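Local coordinates for protein pyruvate kinase (PDB 3GG8) that catalyses, as a pyruvate kinase, the last step of glycolysis in Toxoplasma gondii, phosphoryl transfer from phosphoenolpyruvate to ADP, yielding pyruvate and ATP, at residues C[378-383]-C[401-406]. Residues are numbered along the deposited sequence; the frame is centred on the assembly and turned at random.
Sequences ALYRAM and AVETAE
Y380 and the pair V402 and E403 make a small side-chain contact between the short helix 376-384 and helix 393-407 of the pyruvate kinase alpha/beta domain. The nearest CA atoms of the two segments, those of Y380 and V402, are 8.4 Å apart, and the tyrosine side chain bridges the distance. CB of Y380 already points toward helix 393-407, and with CG anti to the backbone N (chi1 173°) the ring continues across to it. CD1 of Y380 meets the CG1 methyl of V402 at 3.7 Å, an oblique apolar touch. At the far end OH of Y380 probably donates to OE2 of E403 (2.6 Å), a bond to be taken with caution because OH also crowds an atom outside the two segments. OE2 lies in the plane of the ring at its edge, while the carboxylate itself is turned 78° against that plane. The extended chain of E403 crosses Y380 at about a right angle. OE1 of E403 comes close to OE2 of E403 of a neighbouring subunit, a meeting of like charges that would probably raise the proton affinity of the pair. Y429 meets the Y380 ring and also touches V402. Behind this, A401 packs on strands 487-494 and 502-509, and T404 on V507, as expected of a helix covering the sheet of this domain, here at a subunit interface.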
loop_
_atom_site.group_PDB
_atom_site.type_symbol
_atom_site.label_atom_id
_atom_site.label_comp_id
_atom_site.label_asym_id
_atom_site.label_seq_id
_atom_site.Cartn_x
_atom_site.Cartn_y
_atom_site.Cartn_z
ATOM N N ALA C 378 5.234 10.884 -2.571
ATOM C CA ALA C 378 3.865 10.641 -3.046
ATOM C C ALA C 378 3.680 10.932 -4.538
ATOM O O ALA C 378 2.712 10.486 -5.149
ATOM C CB ALA C 378 2.852 11.421 -2.210
ATOM N N LEU C 379 4.606 11.686 -5.121
ATOM C CA LEU C 379 4.610 11.892 -6.565
ATOM C C LEU C 379 5.268 10.695 -7.251
ATOM O O LEU C 379 4.778 10.207 -8.275
ATOM C CB LEU C 379 5.335 13.188 -6.929
ATOM C CG LEU C 379 4.624 14.138 -7.901
ATOM C CD1 LEU C 379 5.452 15.414 -8.065
ATOM C CD2 LEU C 379 4.326 13.494 -9.270
ATOM N N TYR C 380 6.374 10.226 -6.671
ATOM C CA TYR C 380 7.069 9.048 -7.176
ATOM C C TYR C 380 6.170 7.801 -7.203
ATOM O O TYR C 380 6.136 7.082 -8.204
ATOM C CB TYR C 380 8.349 8.766 -6.378
ATOM C CG TYR C 380 8.978 7.456 -6.781
ATOM C CD1 TYR C 380 9.740 7.361 -7.943
ATOM C CD2 TYR C 380 8.774 6.299 -6.029
ATOM C CE1 TYR C 380 10.301 6.153 -8.335
ATOM C CE2 TYR C 380 9.330 5.091 -6.415
ATOM C CZ TYR C 380 10.091 5.032 -7.570
ATOM O OH TYR C 380 10.648 3.846 -7.962
ATOM N N ARG C 381 5.454 7.554 -6.104
ATOM C CA ARG C 381 4.554 6.402 -6.006
ATOM C C ARG C 381 3.292 6.569 -6.861
ATOM O O ARG C 381 2.689 5.576 -7.275
ATOM C CB ARG C 381 4.196 6.105 -4.544
ATOM N N ALA C 382 2.906 7.818 -7.122
ATOM C CA ALA C 382 1.795 8.132 -8.034
ATOM C C ALA C 382 2.131 7.785 -9.485
ATOM O O ALA C 382 1.260 7.349 -10.240
ATOM C CB ALA C 382 1.400 9.594 -7.920
ATOM N N MET C 383 3.395 7.984 -9.862
ATOM C CA MET C 383 3.902 7.606 -11.185
ATOM C C MET C 383 4.092 6.090 -11.341
ATOM O O MET C 383 3.986 5.558 -12.449
ATOM C CB MET C 383 5.217 8.333 -11.473
ATOM C CG MET C 383 5.549 8.477 -12.955
ATOM S SD MET C 383 4.354 9.445 -13.904
ATOM C CE MET C 383 4.433 11.059 -13.114
ATOM N N ALA C 401 16.981 4.205 -9.808
ATOM C CA ALA C 401 17.878 5.324 -9.525
ATOM C C ALA C 401 17.263 6.334 -8.551
ATOM O O ALA C 401 17.876 6.691 -7.551
ATOM C CB ALA C 401 18.267 5.995 -10.810
ATOM N N VAL C 402 16.037 6.767 -8.843
ATOM C CA VAL C 402 15.285 7.675 -7.978
ATOM C C VAL C 402 15.097 7.073 -6.565
ATOM O O VAL C 402 15.420 7.716 -5.558
ATOM C CB VAL C 402 13.937 8.045 -8.637
ATOM C CG1 VAL C 402 13.108 8.946 -7.731
ATOM C CG2 VAL C 402 14.176 8.699 -10.003
ATOM N N GLU C 403 14.603 5.835 -6.512
ATOM C CA GLU C 403 14.498 5.046 -5.282
ATOM C C GLU C 403 15.793 4.948 -4.495
ATOM O O GLU C 403 15.802 5.140 -3.284
ATOM C CB GLU C 403 14.068 3.614 -5.602
ATOM C CG GLU C 403 12.600 3.410 -5.859
ATOM C CD GLU C 403 12.253 1.954 -6.184
ATOM O OE1 GLU C 403 13.125 1.063 -6.012
ATOM O OE2 GLU C 403 11.094 1.701 -6.605
ATOM N N THR C 404 16.872 4.595 -5.186
ATOM C CA THR C 404 18.177 4.404 -4.550
ATOM C C THR C 404 18.742 5.728 -4.054
ATOM O O THR C 404 19.291 5.783 -2.946
ATOM C CB THR C 404 19.167 3.706 -5.495
ATOM O OG1 THR C 404 18.585 2.476 -5.939
ATOM C CG2 THR C 404 20.483 3.391 -4.776
ATOM N N ALA C 405 18.590 6.782 -4.875
ATOM C CA ALA C 405 19.015 8.136 -4.501
ATOM C C ALA C 405 18.396 8.554 -3.182
ATOM O O ALA C 405 19.079 9.078 -2.301
ATOM C CB ALA C 405 18.650 9.139 -5.579
ATOM N N GLU C 406 17.094 8.324 -3.066
ATOM C CA GLU C 406 16.352 8.572 -1.829
ATOM C C GLU C 406 16.851 7.674 -0.690
ATOM O O GLU C 406 17.046 8.124 0.438
ATOM C CB GLU C 406 14.859 8.357 -2.098
ATOM C CG GLU C 406 13.982 8.117 -0.887
ATOM C CD GLU C 406 13.940 9.304 0.049
ATOM O OE1 GLU C 406 13.856 10.453 -0.447
ATOM O OE2 GLU C 406 13.989 9.079 1.284
#